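Local coordinates for transcriptional regulator AcuR (Rhodobacter sphaeroides 2.4.1, PDB 3BRU), which represses transcription of its own operon as a TetR-family DNA-binding protein, probably by binding two operator sequences in the promoter, at residues Arg91-Ala96 with Gln156-Gln161; Glu183-Gly188 with His206-Thr211. One frame throughout, in Å; residues are numbered along the deposited sequence.

Interaction 1. Residues Arg91-Ala96 with Gln156-Gln161; sequences RLLDQA and QRRTAQ
The salt bridge between Asp94 and Arg158 joins two helices of the all-helical regulatory part of a TetR-family repressor: helix 74-97, which leads away from the DNA-binding head, and helix 143-167. It illustrates how a single long side chain can span two backbones that lie apart, since the nearest CA atoms, those of Leu93 and Arg158, are 8.6 Å from each other. Arg158 makes the crossing with its chain bent at chi3 (70°), which turns the guanidinium to meet the carboxylate. Arg158 NH2 lies 2.5 Å from Asp94 OD1, a very short separation whose exact value is doubtful, while NH1 makes a weak, strongly bent bond of 3.1 Å to the same OD1. OD1 alone takes both nitrogens, a forked pairing, and the carboxylate and guanidinium planes are inclined by 53°. Leu93 lies over one face of the guanidinium, its CB 3.6 Å from Arg158 NH1, and its CD1 rests 4.0 Å from Arg158 CD. Arg158 NH1 is also hydrogen-bonded to Ala90 O, one turn before Asp94 on helix 74-97. Beyond the contact, Leu93 packs on Phe111 of helix 104-120, and Arg158 touches Phe97 near the end of helix 74-97.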
ATOM      1  N   ARG A  91     -18.810 -10.310   4.286  1.00 21.07           N
ATOM      2  CA  ARG A  91     -19.261 -11.156   5.410  1.00 23.15           C
ATOM      3  C   ARG A  91     -18.421 -11.023   6.677  1.00 23.91           C
ATOM      4  O   ARG A  91     -18.912 -11.208   7.794  1.00 24.89           O
ATOM      5  CB  ARG A  91     -19.373 -12.642   4.991  1.00 22.72           C
ATOM      6  CG  ARG A  91     -20.475 -12.839   3.971  1.00 23.50           C
ATOM      7  CD  ARG A  91     -21.117 -14.208   4.034  1.00 26.02           C
ATOM      8  NE  ARG A  91     -22.099 -14.333   2.965  1.00 27.27           N
ATOM      9  CZ  ARG A  91     -21.861 -14.900   1.780  1.00 29.80           C
ATOM     10  NH1 ARG A  91     -22.839 -14.938   0.867  1.00 28.88           N
ATOM     11  NH2 ARG A  91     -20.663 -15.435   1.502  1.00 27.43           N
ATOM     12  N   LEU A  92     -17.144 -10.727   6.512  1.00 24.75           N
ATOM     13  CA  LEU A  92     -16.310 -10.495   7.653  1.00 25.81           C
ATOM     14  C   LEU A  92     -16.642  -9.130   8.296  1.00 25.68           C
ATOM     15  O   LEU A  92     -16.725  -9.028   9.518  1.00 25.91           O
ATOM     16  CB  LEU A  92     -14.846 -10.700   7.268  1.00 26.77           C
ATOM     17  CG  LEU A  92     -13.681  -9.922   7.876  1.00 30.62           C
ATOM     18  CD1 LEU A  92     -12.415 -10.780   8.005  1.00 34.06           C
ATOM     19  CD2 LEU A  92     -13.428  -8.768   6.909  1.00 35.97           C
ATOM     20  N   LEU A  93     -16.874  -8.112   7.473  1.00 25.50           N
ATOM     21  CA  LEU A  93     -17.368  -6.823   7.941  1.00 24.97           C
ATOM     22  C   LEU A  93     -18.744  -6.918   8.602  1.00 25.31           C
ATOM     23  O   LEU A  93     -19.036  -6.161   9.521  1.00 25.87           O
ATOM     24  CB  LEU A  93     -17.422  -5.800   6.784  1.00 24.55           C
ATOM     25  CG  LEU A  93     -16.138  -5.125   6.273  1.00 24.42           C
ATOM     26  CD1 LEU A  93     -16.422  -4.160   5.119  1.00 23.33           C
ATOM     27  CD2 LEU A  93     -15.398  -4.392   7.386  1.00 23.77           C
ATOM     28  N   ASP A  94     -19.602  -7.803   8.110  1.00 25.39           N
ATOM     29  CA  ASP A  94     -20.937  -7.984   8.670  1.00 26.24           C
ATOM     30  C   ASP A  94     -20.840  -8.418  10.121  1.00 26.46           C
ATOM     31  O   ASP A  94     -21.616  -7.966  10.966  1.00 25.62           O
ATOM     32  CB  ASP A  94     -21.708  -9.056   7.903  1.00 25.65           C
ATOM     33  CG  ASP A  94     -22.238  -8.553   6.565  1.00 29.52           C
ATOM     34  OD1 ASP A  94     -22.211  -7.317   6.321  1.00 33.28           O
ATOM     35  OD2 ASP A  94     -22.677  -9.390   5.739  1.00 32.10           O
ATOM     36  N   GLN A  95     -19.878  -9.305  10.391  1.00 27.05           N
ATOM     37  CA  GLN A  95     -19.680  -9.872  11.726  1.00 27.92           C
ATOM     38  C   GLN A  95     -19.349  -8.759  12.719  1.00 27.83           C
ATOM     39  O   GLN A  95     -19.929  -8.712  13.812  1.00 27.66           O
ATOM     40  CB  GLN A  95     -18.591 -10.941  11.714  1.00 28.09           C
ATOM     41  CG  GLN A  95     -19.102 -12.245  12.143  1.00 31.92           C
ATOM     42  CD  GLN A  95     -18.052 -13.351  12.155  1.00 36.67           C
ATOM     43  OE1 GLN A  95     -17.837 -13.992  13.175  1.00 38.45           O
ATOM     44  NE2 GLN A  95     -17.427 -13.601  11.017  1.00 37.34           N
ATOM     45  N   ALA A  96     -18.447  -7.862  12.306  1.00 26.80           N
ATOM     46  CA  ALA A  96     -17.992  -6.762  13.136  1.00 26.75           C
ATOM     47  C   ALA A  96     -19.001  -5.600  13.124  1.00 27.35           C
ATOM     48  O   ALA A  96     -19.615  -5.286  14.160  1.00 27.36           O
ATOM     49  CB  ALA A  96     -16.606  -6.305  12.703  1.00 25.74           C
ATOM     50  N   GLN A 156     -15.513   1.990   2.614  1.00 20.57           N
ATOM     51  CA  GLN A 156     -15.548   3.343   3.150  1.00 21.17           C
ATOM     52  C   GLN A 156     -16.956   3.806   3.517  1.00 21.55           C
ATOM     53  O   GLN A 156     -17.144   4.404   4.558  1.00 21.57           O
ATOM     54  CB  GLN A 156     -14.912   4.324   2.142  1.00 20.92           C
ATOM     55  CG  GLN A 156     -13.395   4.289   2.129  1.00 19.84           C
ATOM     56  CD  GLN A 156     -12.753   5.128   1.017  1.00 21.35           C
ATOM     57  OE1 GLN A 156     -11.557   4.988   0.765  1.00 21.94           O
ATOM     58  NE2 GLN A 156     -13.540   5.978   0.339  1.00 20.42           N
ATOM     59  N   ARG A 157     -17.937   3.521   2.675  1.00 22.13           N
ATOM     60  CA  ARG A 157     -19.346   3.840   2.976  1.00 24.21           C
ATOM     61  C   ARG A 157     -19.862   3.103   4.224  1.00 24.06           C
ATOM     62  O   ARG A 157     -20.653   3.652   5.007  1.00 24.07           O
ATOM     63  CB  ARG A 157     -20.241   3.440   1.808  1.00 23.53           C
ATOM     64  CG  ARG A 157     -20.726   4.558   0.985  1.00 27.92           C
ATOM     65  CD  ARG A 157     -21.692   4.064  -0.133  1.00 28.28           C
ATOM     66  NE  ARG A 157     -20.956   3.511  -1.274  1.00 33.75           N
ATOM     67  CZ  ARG A 157     -20.993   2.233  -1.646  1.00 36.07           C
ATOM     68  NH1 ARG A 157     -21.767   1.331  -1.001  1.00 36.32           N
ATOM     69  NH2 ARG A 157     -20.250   1.855  -2.677  1.00 36.55           N
ATOM     70  N   ARG A 158     -19.454   1.849   4.399  1.00 23.65           N
ATOM     71  CA  ARG A 158     -19.908   1.092   5.571  1.00 23.85           C
ATOM     72  C   ARG A 158     -19.287   1.673   6.846  1.00 23.87           C
ATOM     73  O   ARG A 158     -19.940   1.765   7.878  1.00 24.17           O
ATOM     74  CB  ARG A 158     -19.575  -0.392   5.433  1.00 23.40           C
ATOM     75  CG  ARG A 158     -20.310  -1.065   4.295  1.00 24.31           C
ATOM     76  CD  ARG A 158     -20.053  -2.574   4.320  1.00 27.09           C
ATOM     77  NE  ARG A 158     -20.713  -3.212   5.460  1.00 26.12           N
ATOM     78  CZ  ARG A 158     -20.859  -4.531   5.626  1.00 25.73           C
ATOM     79  NH1 ARG A 158     -20.380  -5.396   4.723  1.00 22.76           N
ATOM     80  NH2 ARG A 158     -21.505  -4.980   6.695  1.00 22.13           N
ATOM     81  N   THR A 159     -18.029   2.097   6.729  1.00 23.64           N
ATOM     82  CA  THR A 159     -17.235   2.626   7.831  1.00 22.81           C
ATOM     83  C   THR A 159     -17.696   4.026   8.263  1.00 22.83           C
ATOM     84  O   THR A 159     -17.778   4.285   9.456  1.00 23.43           O
ATOM     85  CB  THR A 159     -15.745   2.581   7.457  1.00 22.16           C
ATOM     86  OG1 THR A 159     -15.458   1.255   7.019  1.00 23.50           O
ATOM     87  CG2 THR A 159     -14.827   2.921   8.624  1.00 20.19           C
ATOM     88  N   ALA A 160     -18.005   4.898   7.305  1.00 22.69           N
ATOM     89  CA  ALA A 160     -18.581   6.212   7.597  1.00 23.00           C
ATOM     90  C   ALA A 160     -19.909   6.070   8.324  1.00 23.33           C
ATOM     91  O   ALA A 160     -20.191   6.811   9.253  1.00 24.00           O
ATOM     92  CB  ALA A 160     -18.756   7.004   6.345  1.00 21.25           C
ATOM     93  N   GLN A 161     -20.713   5.100   7.917  1.00 24.58           N
ATOM     94  CA  GLN A 161     -21.986   4.839   8.596  1.00 26.22           C
ATOM     95  C   GLN A 161     -21.716   4.425  10.054  1.00 25.97           C
ATOM     96  O   GLN A 161     -22.368   4.916  10.959  1.00 25.94           O
ATOM     97  CB  GLN A 161     -22.789   3.795   7.847  1.00 26.29           C
ATOM     98  CG  GLN A 161     -24.166   3.517   8.429  1.00 31.34           C
ATOM     99  CD  GLN A 161     -24.695   2.131   8.018  1.00 37.91           C
ATOM    100  OE1 GLN A 161     -24.114   1.447   7.148  1.00 41.08           O
ATOM    101  NE2 GLN A 161     -25.798   1.705   8.648  1.00 40.83           N
TER

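Interaction 2. Residues Glu183-Gly188 with His206-Thr211; sequences EAFWIG and HSFTRT
A backbone hydrogen bond from Gly188 N to Ala184 O (3.0 Å) holds in its helix the glycine on which the ring of Phe208 lies. Across the contact itself no hydrogen bond forms; helix 203-212 meets helix 178-199 through an aromatic ring laid on a glycine. Phe208 holds its CG anti to the backbone N (chi1 164°), and the ring extends toward the other helix until one face covers the Gly188 carbonyl carbon, somewhat off-centre. The closest approach is from Phe208 CE1 to Gly188 CA, 3.6 Å. With no side chain at Gly188, the ring can lie directly on the backbone. One turn earlier, Phe185 O is 3.7 Å from Phe208 CZ. The two phenyl groups touch as well, Phe185 CE1 being 3.9 Å from Phe208 CE2, but their planes are inclined by 59° with centroids 5.7 Å apart, an oblique meeting. Phe185 also packs on Leu108 and Phe111 of helix 104-120, whereas Phe208 continues onto Trp189 and Ala192. These helices also face the second subunit, where Glu183 OE1 is hydrogen-bonded to Ser207 OG of that chain. With neither hydrogen bond nor salt bridge between the segments, a phenyl ring packed on backbone and on a second ring is consistent with helices that meet here mainly through van der Waals contact.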
ATOM      1  N   GLU A 183     -12.300   7.424   5.041  1.00 21.98           N
ATOM      2  CA  GLU A 183     -11.354   7.364   3.981  1.00 22.15           C
ATOM      3  C   GLU A 183      -9.954   7.286   4.566  1.00 21.04           C
ATOM      4  O   GLU A 183      -9.143   6.480   4.107  1.00 21.30           O
ATOM      5  CB  GLU A 183     -11.483   8.553   3.020  1.00 22.37           C
ATOM      6  CG  GLU A 183     -10.544   8.381   1.821  1.00 24.15           C
ATOM      7  CD  GLU A 183     -10.581   9.526   0.832  1.00 25.90           C
ATOM      8  OE1 GLU A 183     -11.187  10.576   1.155  1.00 32.76           O
ATOM      9  OE2 GLU A 183      -9.984   9.384  -0.263  1.00 27.89           O
ATOM     10  N   ALA A 184      -9.653   8.118   5.560  1.00 19.77           N
ATOM     11  CA  ALA A 184      -8.344   8.026   6.195  1.00 18.98           C
ATOM     12  C   ALA A 184      -8.112   6.652   6.840  1.00 18.91           C
ATOM     13  O   ALA A 184      -7.025   6.120   6.678  1.00 19.28           O
ATOM     14  CB  ALA A 184      -8.118   9.137   7.187  1.00 18.22           C
ATOM     15  N   PHE A 185      -9.121   6.060   7.517  1.00 19.14           N
ATOM     16  CA  PHE A 185      -9.007   4.670   8.007  1.00 18.55           C
ATOM     17  C   PHE A 185      -8.578   3.661   6.916  1.00 18.64           C
ATOM     18  O   PHE A 185      -7.633   2.903   7.128  1.00 18.49           O
ATOM     19  CB  PHE A 185     -10.284   4.137   8.701  1.00 18.59           C
ATOM     20  CG  PHE A 185     -10.128   2.719   9.232  1.00 17.61           C
ATOM     21  CD1 PHE A 185      -9.583   2.493  10.490  1.00 19.27           C
ATOM     22  CD2 PHE A 185     -10.432   1.615   8.443  1.00 17.74           C
ATOM     23  CE1 PHE A 185      -9.391   1.181  10.974  1.00 18.38           C
ATOM     24  CE2 PHE A 185     -10.227   0.305   8.910  1.00 17.81           C
ATOM     25  CZ  PHE A 185      -9.711   0.091  10.188  1.00 16.74           C
ATOM     26  N   TRP A 186      -9.268   3.644   5.776  1.00 18.63           N
ATOM     27  CA  TRP A 186      -8.960   2.668   4.719  1.00 19.19           C
ATOM     28  C   TRP A 186      -7.631   2.914   3.990  1.00 19.65           C
ATOM     29  O   TRP A 186      -6.928   1.938   3.616  1.00 20.03           O
ATOM     30  CB  TRP A 186     -10.161   2.449   3.763  1.00 19.53           C
ATOM     31  CG  TRP A 186     -11.199   1.605   4.477  1.00 19.78           C
ATOM     32  CD1 TRP A 186     -12.313   2.053   5.117  1.00 20.07           C
ATOM     33  CD2 TRP A 186     -11.134   0.187   4.715  1.00 19.84           C
ATOM     34  NE1 TRP A 186     -12.966   0.993   5.737  1.00 22.86           N
ATOM     35  CE2 TRP A 186     -12.259  -0.157   5.504  1.00 22.39           C
ATOM     36  CE3 TRP A 186     -10.230  -0.829   4.332  1.00 21.59           C
ATOM     37  CZ2 TRP A 186     -12.531  -1.481   5.893  1.00 19.46           C
ATOM     38  CZ3 TRP A 186     -10.485  -2.141   4.742  1.00 21.07           C
ATOM     39  CH2 TRP A 186     -11.629  -2.450   5.508  1.00 19.37           C
ATOM     40  N   ILE A 187      -7.268   4.192   3.813  1.00 19.58           N
ATOM     41  CA  ILE A 187      -5.917   4.560   3.334  1.00 19.05           C
ATOM     42  C   ILE A 187      -4.854   3.963   4.294  1.00 19.29           C
ATOM     43  O   ILE A 187      -3.930   3.278   3.872  1.00 19.46           O
ATOM     44  CB  ILE A 187      -5.693   6.114   3.255  1.00 19.31           C
ATOM     45  CG1 ILE A 187      -6.496   6.784   2.125  1.00 19.13           C
ATOM     46  CG2 ILE A 187      -4.181   6.449   3.209  1.00 17.33           C
ATOM     47  CD1 ILE A 187      -6.494   8.325   2.186  1.00 16.83           C
ATOM     48  N   GLY A 188      -5.003   4.217   5.584  1.00 19.17           N
ATOM     49  CA  GLY A 188      -4.000   3.798   6.554  1.00 19.22           C
ATOM     50  C   GLY A 188      -3.946   2.309   6.798  1.00 19.05           C
ATOM     51  O   GLY A 188      -2.849   1.728   6.920  1.00 19.07           O
ATOM     52  N   HIS A 206      -0.690  -2.800  14.852  1.00 22.74           N
ATOM     53  CA  HIS A 206      -0.945  -2.268  16.179  1.00 24.73           C
ATOM     54  C   HIS A 206      -0.560  -0.796  16.208  1.00 25.36           C
ATOM     55  O   HIS A 206      -1.230   0.051  16.816  1.00 25.91           O
ATOM     56  CB  HIS A 206      -0.141  -3.015  17.250  1.00 25.01           C
ATOM     57  CG  HIS A 206      -0.373  -4.500  17.284  1.00 28.78           C
ATOM     58  ND1 HIS A 206       0.556  -5.384  17.802  1.00 31.91           N
ATOM     59  CD2 HIS A 206      -1.423  -5.254  16.881  1.00 28.13           C
ATOM     60  CE1 HIS A 206       0.079  -6.614  17.732  1.00 30.50           C
ATOM     61  NE2 HIS A 206      -1.108  -6.564  17.155  1.00 29.83           N
ATOM     62  N   SER A 207       0.538  -0.505  15.538  1.00 25.81           N
ATOM     63  CA  SER A 207       1.067   0.842  15.441  1.00 26.11           C
ATOM     64  C   SER A 207       0.076   1.770  14.748  1.00 25.47           C
ATOM     65  O   SER A 207      -0.213   2.857  15.247  1.00 25.99           O
ATOM     66  CB  SER A 207       2.378   0.828  14.677  1.00 25.44           C
ATOM     67  OG  SER A 207       2.976   2.078  14.859  1.00 30.19           O
ATOM     68  N   PHE A 208      -0.454   1.329  13.613  1.00 25.03           N
ATOM     69  CA  PHE A 208      -1.496   2.090  12.932  1.00 24.59           C
ATOM     70  C   PHE A 208      -2.767   2.352  13.797  1.00 24.61           C
ATOM     71  O   PHE A 208      -3.237   3.480  13.878  1.00 24.40           O
ATOM     72  CB  PHE A 208      -1.885   1.471  11.575  1.00 23.42           C
ATOM     73  CG  PHE A 208      -3.195   2.005  11.052  1.00 22.12           C
ATOM     74  CD1 PHE A 208      -3.282   3.320  10.572  1.00 18.13           C
ATOM     75  CD2 PHE A 208      -4.356   1.233  11.131  1.00 21.33           C
ATOM     76  CE1 PHE A 208      -4.486   3.850  10.144  1.00 18.13           C
ATOM     77  CE2 PHE A 208      -5.588   1.763  10.702  1.00 23.17           C
ATOM     78  CZ  PHE A 208      -5.644   3.078  10.191  1.00 21.35           C
ATOM     79  N   THR A 209      -3.320   1.318  14.427  1.00 24.75           N
ATOM     80  CA  THR A 209      -4.601   1.466  15.139  1.00 24.81           C
ATOM     81  C   THR A 209      -4.459   2.216  16.457  1.00 25.21           C
ATOM     82  O   THR A 209      -5.355   2.961  16.870  1.00 24.54           O
ATOM     83  CB  THR A 209      -5.335   0.083  15.371  1.00 24.98           C
ATOM     84  OG1 THR A 209      -4.524  -0.782  16.163  1.00 24.73           O
ATOM     85  CG2 THR A 209      -5.661  -0.604  14.050  1.00 23.13           C
ATOM     86  N   ARG A 210      -3.323   2.003  17.112  1.00 25.58           N
ATOM     87  CA  ARG A 210      -2.983   2.717  18.317  1.00 27.10           C
ATOM     88  C   ARG A 210      -2.993   4.218  18.042  1.00 26.30           C
ATOM     89  O   ARG A 210      -3.589   4.992  18.773  1.00 26.24           O
ATOM     90  CB  ARG A 210      -1.609   2.266  18.780  1.00 26.80           C
ATOM     91  CG  ARG A 210      -1.261   2.643  20.201  1.00 30.56           C
ATOM     92  CD  ARG A 210      -0.022   1.854  20.742  1.00 31.42           C
ATOM     93  NE  ARG A 210      -0.227   0.391  20.816  1.00 36.76           N
ATOM     94  CZ  ARG A 210       0.484  -0.535  20.154  1.00 37.61           C
ATOM     95  NH1 ARG A 210       1.499  -0.189  19.340  1.00 37.56           N
ATOM     96  NH2 ARG A 210       0.178  -1.826  20.318  1.00 37.38           N
ATOM     97  N   THR A 211      -2.348   4.624  16.957  1.00 26.66           N
ATOM     98  CA  THR A 211      -2.243   6.048  16.600  1.00 25.79           C
ATOM     99  C   THR A 211      -3.558   6.605  16.037  1.00 25.27           C
ATOM    100  O   THR A 211      -3.983   7.678  16.430  1.00 25.10           O
ATOM    101  CB  THR A 211      -0.998   6.287  15.733  1.00 25.75           C
ATOM    102  OG1 THR A 211       0.150   5.897  16.508  1.00 27.31           O
ATOM    103  CG2 THR A 211      -0.851   7.741  15.314  1.00 24.01           C
TER

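Overall arrangement
The two contacts follow one another along the chain, with centres 15 Å apart, yet helices 143-167 and 178-199 bring them into direct touch. A probable hydrogen bond of 2.8 Å joins Thr159 OG1 to Trp186 NE1, and Gln156 CG packs 3.9 Å from Trp186 CD1. Phe111 of helix 104-120 bridges them too, touching Leu93 of interaction 1 and Phe185 of interaction 2. The pair contrasts a partly buried ionic link with a buried apolar one. A segment of each reaches the second subunit: Gln156 OE1 is hydrogen-bonded to Arg195 NH2 of that subunit, and Ile187 packs on its Gly188. The predicted helix-turn-helix, residues 52-71, belongs to neither contact.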